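Local coordinates for GTPase-activating protein skywalker (Drosophila melanogaster, PDB 6R82) that acts as a GTPase-activating protein for Rab35 that regulates synaptic vesicle protein recycling and turnover, and is represented here by its TLDc domain, at residues V32-T36 with F47-V51; E55-L59 with V181-V185; V68-S74 with T98-Y104; K109-V113 with T162-L168. All blocks are in the same frame, centred on the assembly; numbering follows the deposited sequence.

Contact 1 (V32-T36 with F47-V51); sequences VLLYT and FYVRV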
# COMPACT_ATOMS: atom_id res chain seq x y z
N VAL A 32 3.28 -13.63 3.90
CA VAL A 32 2.53 -14.56 3.06
C VAL A 32 1.81 -13.75 2.00
O VAL A 32 1.32 -12.65 2.27
CB VAL A 32 1.53 -15.41 3.88
CG1 VAL A 32 2.25 -16.32 4.91
CG2 VAL A 32 0.50 -14.52 4.58
N LEU A 33 1.77 -14.29 0.79
CA LEU A 33 1.14 -13.64 -0.34
C LEU A 33 -0.38 -13.78 -0.23
O LEU A 33 -0.90 -14.90 -0.28
CB LEU A 33 1.64 -14.27 -1.64
CG LEU A 33 0.95 -13.73 -2.89
CD1 LEU A 33 1.46 -12.31 -3.14
CD2 LEU A 33 1.17 -14.65 -4.10
N LEU A 34 -1.09 -12.65 -0.10
CA LEU A 34 -2.55 -12.68 0.01
C LEU A 34 -3.26 -12.55 -1.34
O LEU A 34 -4.35 -13.11 -1.51
CB LEU A 34 -3.06 -11.54 0.91
CG LEU A 34 -2.39 -11.41 2.28
CD1 LEU A 34 -2.88 -10.15 3.01
CD2 LEU A 34 -2.66 -12.67 3.13
N TYR A 35 -2.67 -11.81 -2.27
CA TYR A 35 -3.36 -11.43 -3.50
C TYR A 35 -2.32 -11.07 -4.54
O TYR A 35 -1.39 -10.31 -4.23
CB TYR A 35 -4.30 -10.23 -3.28
CG TYR A 35 -5.06 -9.81 -4.55
CD1 TYR A 35 -6.22 -10.48 -4.94
CD2 TYR A 35 -4.60 -8.77 -5.35
CE1 TYR A 35 -6.90 -10.12 -6.09
CE2 TYR A 35 -5.29 -8.40 -6.50
CZ TYR A 35 -6.43 -9.08 -6.86
OH TYR A 35 -7.11 -8.72 -8.00
N THR A 36 -2.49 -11.58 -5.76
CA THR A 36 -1.68 -11.14 -6.88
C THR A 36 -2.53 -11.08 -8.14
O THR A 36 -3.31 -11.99 -8.43
CB THR A 36 -0.47 -12.06 -7.13
OG1 THR A 36 0.18 -11.65 -8.34
CG2 THR A 36 -0.91 -13.49 -7.28
N PHE A 47 -9.97 -8.25 -4.86
CA PHE A 47 -8.97 -7.75 -3.92
C PHE A 47 -9.51 -7.73 -2.49
O PHE A 47 -8.87 -8.26 -1.56
CB PHE A 47 -8.53 -6.35 -4.37
CG PHE A 47 -7.62 -5.63 -3.40
CD1 PHE A 47 -8.13 -4.83 -2.39
CD2 PHE A 47 -6.23 -5.68 -3.57
CE1 PHE A 47 -7.30 -4.15 -1.52
CE2 PHE A 47 -5.39 -4.99 -2.71
CZ PHE A 47 -5.92 -4.22 -1.69
N TYR A 48 -10.69 -7.13 -2.28
CA TYR A 48 -11.26 -7.03 -0.93
C TYR A 48 -11.53 -8.41 -0.35
O TYR A 48 -11.21 -8.68 0.81
CB TYR A 48 -12.55 -6.21 -0.94
CG TYR A 48 -12.36 -4.76 -1.28
CD1 TYR A 48 -11.31 -4.04 -0.75
CD2 TYR A 48 -13.24 -4.11 -2.15
CE1 TYR A 48 -11.12 -2.70 -1.07
CE2 TYR A 48 -13.07 -2.76 -2.46
CZ TYR A 48 -12.01 -2.07 -1.94
OH TYR A 48 -11.84 -0.75 -2.26
N VAL A 49 -12.14 -9.29 -1.15
CA VAL A 49 -12.51 -10.61 -0.65
C VAL A 49 -11.28 -11.33 -0.08
O VAL A 49 -11.37 -12.03 0.94
CB VAL A 49 -13.17 -11.43 -1.78
CG1 VAL A 49 -13.29 -12.87 -1.39
CG2 VAL A 49 -14.56 -10.84 -2.14
N ARG A 50 -10.12 -11.14 -0.70
CA ARG A 50 -8.94 -11.88 -0.28
C ARG A 50 -8.14 -11.19 0.83
O ARG A 50 -7.55 -11.87 1.67
CB ARG A 50 -8.03 -12.15 -1.49
CG ARG A 50 -8.47 -13.42 -2.24
CD ARG A 50 -7.42 -13.96 -3.19
NE ARG A 50 -7.86 -15.20 -3.84
CZ ARG A 50 -7.54 -16.43 -3.43
NH1 ARG A 50 -6.75 -16.61 -2.37
NH2 ARG A 50 -7.99 -17.48 -4.08
N VAL A 51 -8.10 -9.86 0.87
CA VAL A 51 -7.15 -9.18 1.76
C VAL A 51 -7.81 -8.48 2.95
O VAL A 51 -7.08 -8.07 3.87
CB VAL A 51 -6.26 -8.17 1.00
CG1 VAL A 51 -5.73 -8.77 -0.30
CG2 VAL A 51 -7.00 -6.85 0.75
O HOH W 1 -5.42 -15.20 -0.06

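Contact 2 (E55-L59 with V181-V185); sequences EPTLL and VYGFV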
# COMPACT_ATOMS: atom_id res chain seq x y z
N GLU A 55 -4.23 -7.60 8.77
CA GLU A 55 -3.49 -6.38 9.09
C GLU A 55 -2.23 -6.75 9.86
O GLU A 55 -2.22 -7.74 10.59
CB GLU A 55 -4.32 -5.39 9.92
CG GLU A 55 -4.59 -5.85 11.33
CD GLU A 55 -5.13 -4.75 12.23
OE1 GLU A 55 -5.99 -3.95 11.77
OE2 GLU A 55 -4.69 -4.68 13.40
N PRO A 56 -1.13 -6.02 9.65
CA PRO A 56 -0.94 -5.00 8.60
C PRO A 56 -0.74 -5.67 7.25
O PRO A 56 -0.73 -6.90 7.20
CB PRO A 56 0.34 -4.30 9.04
CG PRO A 56 1.15 -5.44 9.69
CD PRO A 56 0.12 -6.31 10.39
N THR A 57 -0.59 -4.90 6.17
CA THR A 57 -0.31 -5.50 4.87
C THR A 57 0.76 -4.69 4.16
O THR A 57 1.05 -3.54 4.51
CB THR A 57 -1.55 -5.61 3.96
OG1 THR A 57 -2.14 -4.32 3.79
CG2 THR A 57 -2.59 -6.57 4.55
N LEU A 58 1.36 -5.30 3.16
CA LEU A 58 2.40 -4.69 2.35
C LEU A 58 1.94 -4.74 0.90
O LEU A 58 1.71 -5.83 0.35
CB LEU A 58 3.74 -5.40 2.53
CG LEU A 58 4.98 -4.72 1.92
CD1 LEU A 58 5.11 -3.30 2.43
CD2 LEU A 58 6.22 -5.52 2.27
N LEU A 59 1.78 -3.58 0.28
CA LEU A 59 1.28 -3.48 -1.08
C LEU A 59 2.44 -3.13 -2.00
O LEU A 59 3.19 -2.19 -1.72
CB LEU A 59 0.18 -2.41 -1.15
CG LEU A 59 -0.71 -2.43 -2.39
CD1 LEU A 59 -2.15 -2.08 -2.02
CD2 LEU A 59 -0.15 -1.47 -3.42
N VAL A 181 -0.08 -8.17 -2.76
CA VAL A 181 -0.35 -7.81 -1.37
C VAL A 181 0.12 -8.96 -0.47
O VAL A 181 -0.25 -10.11 -0.70
CB VAL A 181 -1.84 -7.51 -1.11
CG1 VAL A 181 -2.02 -6.94 0.30
CG2 VAL A 181 -2.38 -6.54 -2.15
N TYR A 182 0.92 -8.63 0.54
CA TYR A 182 1.41 -9.59 1.53
C TYR A 182 0.77 -9.30 2.88
O TYR A 182 0.55 -8.14 3.23
CB TYR A 182 2.95 -9.51 1.65
CG TYR A 182 3.66 -9.96 0.39
CD1 TYR A 182 3.91 -9.06 -0.64
CD2 TYR A 182 4.05 -11.28 0.23
CE1 TYR A 182 4.54 -9.47 -1.81
CE2 TYR A 182 4.68 -11.70 -0.94
CZ TYR A 182 4.92 -10.78 -1.96
OH TYR A 182 5.55 -11.19 -3.11
N GLY A 183 0.47 -10.37 3.62
CA GLY A 183 0.17 -10.28 5.03
C GLY A 183 1.28 -10.89 5.88
O GLY A 183 2.37 -11.21 5.39
N PHE A 184 0.99 -11.05 7.17
CA PHE A 184 1.98 -11.56 8.11
C PHE A 184 1.33 -12.56 9.05
O PHE A 184 0.28 -12.26 9.63
CB PHE A 184 2.64 -10.42 8.90
CG PHE A 184 3.31 -9.40 8.03
CD1 PHE A 184 2.57 -8.37 7.47
CD2 PHE A 184 4.67 -9.49 7.76
CE1 PHE A 184 3.18 -7.43 6.65
CE2 PHE A 184 5.28 -8.54 6.94
CZ PHE A 184 4.53 -7.52 6.38
N VAL A 185 1.95 -13.72 9.22
CA VAL A 185 1.41 -14.76 10.09
C VAL A 185 2.46 -15.11 11.14
O VAL A 185 3.65 -14.89 10.97
CB VAL A 185 0.96 -16.01 9.31
CG1 VAL A 185 -0.21 -15.67 8.34
CG2 VAL A 185 2.12 -16.63 8.54
O HOH W 2 -1.26 -9.50 8.01

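Contact 3 (V68-S74 with T98-Y104); sequences VFGAYCS and TFLFSLY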
# COMPACT_ATOMS: atom_id res chain seq x y z
N VAL A 68 8.76 0.45 -9.50
CA VAL A 68 8.34 -0.42 -8.40
C VAL A 68 8.19 0.43 -7.16
O VAL A 68 9.15 1.10 -6.74
CB VAL A 68 9.33 -1.57 -8.16
CG1 VAL A 68 9.06 -2.24 -6.81
CG2 VAL A 68 9.24 -2.58 -9.27
N PHE A 69 7.00 0.42 -6.57
CA PHE A 69 6.70 1.20 -5.37
C PHE A 69 5.48 0.58 -4.69
O PHE A 69 4.90 -0.39 -5.18
CB PHE A 69 6.49 2.68 -5.72
CG PHE A 69 5.43 2.92 -6.75
CD1 PHE A 69 5.75 2.91 -8.11
CD2 PHE A 69 4.11 3.15 -6.38
CE1 PHE A 69 4.77 3.14 -9.06
CE2 PHE A 69 3.14 3.38 -7.33
CZ PHE A 69 3.47 3.37 -8.67
N GLY A 70 5.11 1.14 -3.55
CA GLY A 70 4.01 0.56 -2.79
C GLY A 70 3.86 1.21 -1.44
O GLY A 70 4.28 2.35 -1.23
N ALA A 71 3.24 0.47 -0.52
CA ALA A 71 2.99 1.02 0.81
C ALA A 71 2.83 -0.09 1.84
O ALA A 71 2.25 -1.14 1.56
CB ALA A 71 1.74 1.90 0.83
N TYR A 72 3.32 0.17 3.04
CA TYR A 72 2.98 -0.60 4.22
C TYR A 72 1.69 -0.00 4.79
O TYR A 72 1.65 1.19 5.11
CB TYR A 72 4.13 -0.57 5.23
CG TYR A 72 3.84 -1.21 6.56
CD1 TYR A 72 3.93 -2.59 6.72
CD2 TYR A 72 3.49 -0.45 7.66
CE1 TYR A 72 3.67 -3.19 7.94
CE2 TYR A 72 3.23 -1.05 8.90
CZ TYR A 72 3.32 -2.41 9.02
OH TYR A 72 3.06 -3.00 10.23
N CYS A 73 0.65 -0.82 4.92
CA CYS A 73 -0.66 -0.36 5.38
C CYS A 73 -0.94 -0.90 6.77
O CYS A 73 -0.97 -2.11 6.98
CB CYS A 73 -1.75 -0.79 4.42
SG CYS A 73 -1.43 -0.26 2.71
N SER A 74 -1.21 0.00 7.72
CA SER A 74 -1.35 -0.40 9.11
C SER A 74 -2.65 -1.16 9.41
O SER A 74 -2.68 -1.95 10.35
CB SER A 74 -1.27 0.83 10.01
OG SER A 74 -2.30 1.74 9.65
N THR A 98 1.58 3.53 8.93
CA THR A 98 1.51 3.44 7.47
C THR A 98 2.63 4.27 6.84
O THR A 98 2.93 5.37 7.30
CB THR A 98 0.14 3.95 6.99
OG1 THR A 98 -0.91 3.15 7.54
CG2 THR A 98 0.06 3.97 5.47
N PHE A 99 3.27 3.74 5.79
CA PHE A 99 4.29 4.52 5.11
C PHE A 99 4.33 4.12 3.65
O PHE A 99 3.94 3.00 3.29
CB PHE A 99 5.69 4.38 5.75
CG PHE A 99 6.31 2.98 5.65
CD1 PHE A 99 7.01 2.58 4.51
CD2 PHE A 99 6.23 2.10 6.72
CE1 PHE A 99 7.60 1.32 4.44
CE2 PHE A 99 6.82 0.84 6.66
CZ PHE A 99 7.49 0.44 5.51
N LEU A 100 4.81 5.03 2.81
CA LEU A 100 5.07 4.77 1.40
C LEU A 100 6.53 4.42 1.17
O LEU A 100 7.42 4.81 1.93
CB LEU A 100 4.73 5.99 0.54
CG LEU A 100 3.41 6.72 0.70
CD1 LEU A 100 3.56 8.11 0.12
CD2 LEU A 100 2.33 5.93 -0.02
N PHE A 101 6.77 3.70 0.08
CA PHE A 101 8.13 3.42 -0.34
C PHE A 101 8.16 3.39 -1.86
O PHE A 101 7.13 3.23 -2.52
CB PHE A 101 8.64 2.08 0.22
CG PHE A 101 7.92 0.88 -0.32
CD1 PHE A 101 8.32 0.27 -1.50
CD2 PHE A 101 6.81 0.36 0.35
CE1 PHE A 101 7.65 -0.83 -2.00
CE2 PHE A 101 6.14 -0.74 -0.15
CZ PHE A 101 6.56 -1.34 -1.33
N SER A 102 9.37 3.55 -2.41
CA SER A 102 9.65 3.24 -3.80
C SER A 102 10.94 2.44 -3.86
O SER A 102 11.87 2.68 -3.07
CB SER A 102 9.79 4.51 -4.67
OG SER A 102 10.57 5.50 -4.03
N LEU A 103 11.00 1.49 -4.78
CA LEU A 103 12.21 0.71 -5.02
C LEU A 103 12.91 1.05 -6.33
O LEU A 103 14.14 1.02 -6.37
CB LEU A 103 11.89 -0.80 -4.99
CG LEU A 103 11.46 -1.37 -3.63
CD1 LEU A 103 11.42 -2.89 -3.66
CD2 LEU A 103 12.39 -0.87 -2.53
N TYR A 104 12.16 1.41 -7.37
CA TYR A 104 12.68 1.83 -8.67
C TYR A 104 11.77 2.91 -9.23
O TYR A 104 10.55 2.86 -9.02
CB TYR A 104 12.79 0.66 -9.66
CG TYR A 104 13.64 -0.49 -9.16
CD1 TYR A 104 13.05 -1.63 -8.62
CD2 TYR A 104 15.04 -0.44 -9.23
CE1 TYR A 104 13.82 -2.69 -8.15
CE2 TYR A 104 15.82 -1.49 -8.77
CZ TYR A 104 15.21 -2.62 -8.23
OH TYR A 104 15.97 -3.67 -7.77

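Contact 4 (K109-V113 with T162-L168); sequences KYPWV and TFNNPPL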
# COMPACT_ATOMS: atom_id res chain seq x y z
N LYS A 109 12.03 5.81 1.50
CA LYS A 109 10.94 5.52 2.42
C LYS A 109 10.35 6.84 2.86
O LYS A 109 11.07 7.71 3.36
CB LYS A 109 11.43 4.71 3.62
CG LYS A 109 10.34 4.46 4.66
CD LYS A 109 10.90 3.95 5.98
CE LYS A 109 9.77 3.71 6.98
NZ LYS A 109 10.21 3.08 8.24
N TYR A 110 9.04 7.01 2.68
CA TYR A 110 8.36 8.22 3.12
C TYR A 110 7.47 7.90 4.31
O TYR A 110 6.33 7.44 4.13
CB TYR A 110 7.55 8.85 1.99
CG TYR A 110 8.40 9.10 0.78
CD1 TYR A 110 9.18 10.25 0.68
CD2 TYR A 110 8.47 8.17 -0.25
CE1 TYR A 110 9.97 10.47 -0.42
CE2 TYR A 110 9.26 8.38 -1.35
CZ TYR A 110 10.02 9.54 -1.43
OH TYR A 110 10.81 9.75 -2.53
N PRO A 111 7.95 8.11 5.54
CA PRO A 111 7.10 7.90 6.72
C PRO A 111 6.09 9.03 6.88
O PRO A 111 6.10 10.04 6.17
CB PRO A 111 8.10 7.88 7.87
CG PRO A 111 9.24 8.73 7.38
CD PRO A 111 9.33 8.46 5.90
N TRP A 112 5.19 8.83 7.84
CA TRP A 112 4.23 9.86 8.21
C TRP A 112 4.98 11.09 8.73
O TRP A 112 5.91 10.98 9.53
CB TRP A 112 3.29 9.32 9.28
CG TRP A 112 2.33 10.31 9.84
CD1 TRP A 112 1.62 11.25 9.14
CD2 TRP A 112 1.95 10.46 11.22
NE1 TRP A 112 0.83 11.98 10.00
CE2 TRP A 112 1.01 11.51 11.28
CE3 TRP A 112 2.30 9.81 12.40
CZ2 TRP A 112 0.42 11.93 12.48
CZ3 TRP A 112 1.72 10.22 13.60
CH2 TRP A 112 0.79 11.27 13.62
N VAL A 113 4.55 12.28 8.29
CA VAL A 113 5.22 13.51 8.70
C VAL A 113 5.05 13.82 10.18
O VAL A 113 5.80 14.65 10.71
CB VAL A 113 4.73 14.70 7.84
CG1 VAL A 113 5.11 14.48 6.38
CG2 VAL A 113 3.23 14.89 7.99
N THR A 162 0.26 14.07 3.80
CA THR A 162 0.46 13.12 4.88
C THR A 162 1.88 12.56 4.86
O THR A 162 2.49 12.35 5.91
CB THR A 162 -0.60 12.02 4.81
OG1 THR A 162 -1.89 12.59 5.10
CG2 THR A 162 -0.32 10.92 5.83
N PHE A 163 2.46 12.37 3.67
CA PHE A 163 3.77 11.77 3.53
C PHE A 163 4.82 12.68 2.89
O PHE A 163 6.00 12.29 2.86
CB PHE A 163 3.67 10.47 2.73
CG PHE A 163 2.88 9.41 3.44
CD1 PHE A 163 3.32 8.91 4.66
CD2 PHE A 163 1.68 8.95 2.92
CE1 PHE A 163 2.59 7.94 5.34
CE2 PHE A 163 0.94 7.98 3.59
CZ PHE A 163 1.40 7.47 4.80
N ASN A 164 4.44 13.85 2.38
CA ASN A 164 5.36 14.82 1.77
C ASN A 164 6.29 14.16 0.75
O ASN A 164 7.50 14.40 0.74
CB ASN A 164 6.17 15.56 2.83
CG ASN A 164 6.69 16.90 2.32
OD1 ASN A 164 7.71 16.97 1.63
ND2 ASN A 164 5.97 17.98 2.65
N ASN A 165 5.72 13.34 -0.09
CA ASN A 165 6.45 12.56 -1.07
C ASN A 165 6.45 13.25 -2.42
O ASN A 165 5.62 14.12 -2.69
CB ASN A 165 5.80 11.18 -1.22
CG ASN A 165 4.34 11.28 -1.60
OD1 ASN A 165 3.53 11.78 -0.81
ND2 ASN A 165 3.99 10.82 -2.79
N PRO A 166 7.37 12.89 -3.31
CA PRO A 166 7.22 13.23 -4.72
C PRO A 166 6.42 12.14 -5.42
O PRO A 166 6.25 11.04 -4.87
CB PRO A 166 8.66 13.26 -5.22
CG PRO A 166 9.32 12.18 -4.42
CD PRO A 166 8.67 12.25 -3.05
N PRO A 167 5.91 12.41 -6.62
CA PRO A 167 5.36 11.32 -7.43
C PRO A 167 6.33 10.14 -7.48
O PRO A 167 7.52 10.30 -7.77
CB PRO A 167 5.18 11.97 -8.81
CG PRO A 167 4.86 13.40 -8.47
CD PRO A 167 5.69 13.73 -7.24
N LEU A 168 5.83 8.96 -7.15
CA LEU A 168 6.68 7.78 -7.00
C LEU A 168 7.11 7.19 -8.34
O LEU A 168 7.89 6.23 -8.36
CB LEU A 168 5.97 6.73 -6.14
CG LEU A 168 5.26 7.31 -4.91
CD1 LEU A 168 4.28 6.32 -4.33
CD2 LEU A 168 6.26 7.74 -3.86

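Contact 1 (V32-T36 with F47-V51)
A helix packed against a strand of the TLDc sheet brings Tyr35 onto Phe47 and Val51. The strand 32-36 and the helix 47-51 run nearly antiparallel, with their axes 7.6 Å apart. The Tyr35 and Phe47 rings make a T-shaped pair. The edge of Phe47 points at the face of Tyr35, and the planes stand 79° apart. The two CD2 atoms, of Tyr35 and Phe47, come within 3.9 Å. The CA of Phe47 also lies over one face of the Tyr35 ring, 4.1 Å from its centroid, as a CH-pi contact. Tyr35 reaches this place because its CG stands opposite the backbone N (chi1 -179°), which carries the ring out from the strand to the helix. Val51 CG1 packs on Tyr35 CB at 3.6 Å and touches Leu34 CB as well. Two consecutive residues can face the helix in this way because Leu34 and Tyr35 form a classic beta bulge opposite Val181. Exchanging Tyr35 for an alanine would probably leave the Phe47 edge without a ring face to meet and open a gap between strand and helix. Behind this pair, Phe47 continues onto Trp77, again edge-to-face, and onto Val181 in the sheet. The outer side is polar. The extended Arg50 passes its CD 3.6 Å from Leu34 O and sets the same carbon at the edge of the Tyr35 ring. Water 1 joins the two segments there, giving a hydrogen bond to Leu34 O at 2.8 Å and accepting one from Arg50 NH1 at 3.0 Å.

Contact 2 (E55-L59 with V181-V185)
Leu58 and Tyr182 form an antiparallel hydrogen-bonded pair, with Leu58 N to Tyr182 O at 3.0 Å and Tyr182 N to Leu58 O at 2.9 Å. Leu59 and Val181 follow as a non-hydrogen-bonded pair. Leu58 and Tyr182 meet on one face of the sheet through their CB atoms, 4.3 Å apart. Tyr182 OH bonds to Glu180. On the other face Val181 CG1 reaches Thr57 CB at 3.9 Å. Strand 173-185 is an inner strand of the TLDc sheet: here it lies between 57-63 and 30-36, and Val181 and Gly183 also bond to the latter. Towards Pro56, which follows a cis peptide bond, direct pairing gives way to water 2. This water donates to Pro56 O at 2.8 Å and accepts from Phe184 N at 2.9 Å. The Phe184 ring turns its edge to Pro56 O, which lies in the ring plane 3.6 Å from Phe184 CD1. Pro56 CG stands above that plane, near the rim, 3.9 Å from Phe184 CD1. Putting an alanine at Phe184 would probably uncover Pro56 CG and open a gap beside Trp19 and Ile26, which also touch this ring.

Contact 3 (V68-S74 with T98-Y104)
Phe101 lays its ring over the backbone of Gly70 on the neighbouring antiparallel strand. At CB the chain turns so that CG stands between the backbone N and the carbonyl carbon (chi1 67°), and this folds the ring across the strand 68-73. CG comes near Gly70 O. Phe101 CD2 lies 3.6 Å from Gly70 C, and CD1 faces Gly70 N. Further out, Phe101 CE1 is 3.7 Å from Phe69 C and Phe101 CE2 3.2 Å from Ala71 N. At the tip, Phe101 CZ meets Gly70 CA at 3.5 Å. Gly70 has no side chain, and its CA makes a CH-pi contact over the ring face. Gly70 and Phe101 are a hydrogen-bonded pair, and the covered glycine fits the aromatic rescue of glycine known from antiparallel sheets. The next hydrogen-bonded pair on the same face, Tyr72 with Phe99, is arranged similarly: Tyr72 CB sits over the face of the Phe99 ring, 3.6 Å from its centroid, while the two rings themselves are slid apart. At the other end Leu103 and Tyr104 make a classic beta bulge opposite Val68. Its carbonyl takes two bonds, Leu103 N to Val68 O at 2.7 Å and Tyr104 N to Val68 O at 3.1 Å. At the loop end, Ser74 N donates to Thr98 OG1.

Contact 4 (K109-V113 with T162-L168)
Tyr110 and Phe163 carry the tight part of this contact, where the end of a short strand meets a long loop of the TLDc domain. Asn165 CB lies over one face of the Tyr110 ring, 4.0 Å from its centroid, as a CH-pi contact. Further along the ring, Tyr110 CE2 meets Leu168 CD2 at 4.0 Å. Pro166, though exposed, closes over the hydroxyl end, with Tyr110 OH 3.3 Å from Pro166 CD. Asn165 itself is well held. Its ND2 donates to Pro166 O and to Asp158 O, and its OD1 accepts from Cys160 N, so the amide is held in place, with CB over the ring. Phe163 CD1 approaches the backbone of the other segment, 3.4 Å from both Tyr110 O and Pro111 O. Pro111 O is near the plane of the Phe163 ring. One face of that ring carries Thr162 CG2 over its centre. A single hydrogen bond crosses the contact, from Val113 N to Thr162 O at 3.1 Å. It is nearly straight (163°) and runs nearly along the C=O axis. Trp112 CD1 also lies close to Thr162 O, which sits at the edge of the indole. The other side is looser. There Val113 CG1 and Asn164 CB touch at 3.9 Å, and Asn164 is exposed. Strand 99-104 lies behind the tight side: Tyr110 pairs with Leu100 through the backbone, and Leu100 packs on Phe163 and Asn165. Away from that strand, Trp112 NE1 bonds to Ser125 O, and Thr162 pairs with Gly140 in the loop after strand 135-138.

Overall arrangement
All four contacts reach one antiparallel sheet. Contacts 2 and 3 are two buried strand pairs of it, built mainly on backbone hydrogen bonds. They meet where strand 57-63 bonds to strand 68-73, through Thr57 O to Cys73 N and Leu59 N to Ala71 O. Contact 1 is also mostly buried, with Arg50 at its exposed rim. It joins contact 2 through strands 30-36 and 173-185, but sets a helix on the sheet with ring and aliphatic packing and one bridging water. Contact 4 touches contact 3 through Leu100 O and Tyr110 N. It is partly buried and mostly loop, with a single crossing bond. Contacts 1 and 4 lie on opposite sides of the chain's centre, with centres about 25 Å apart.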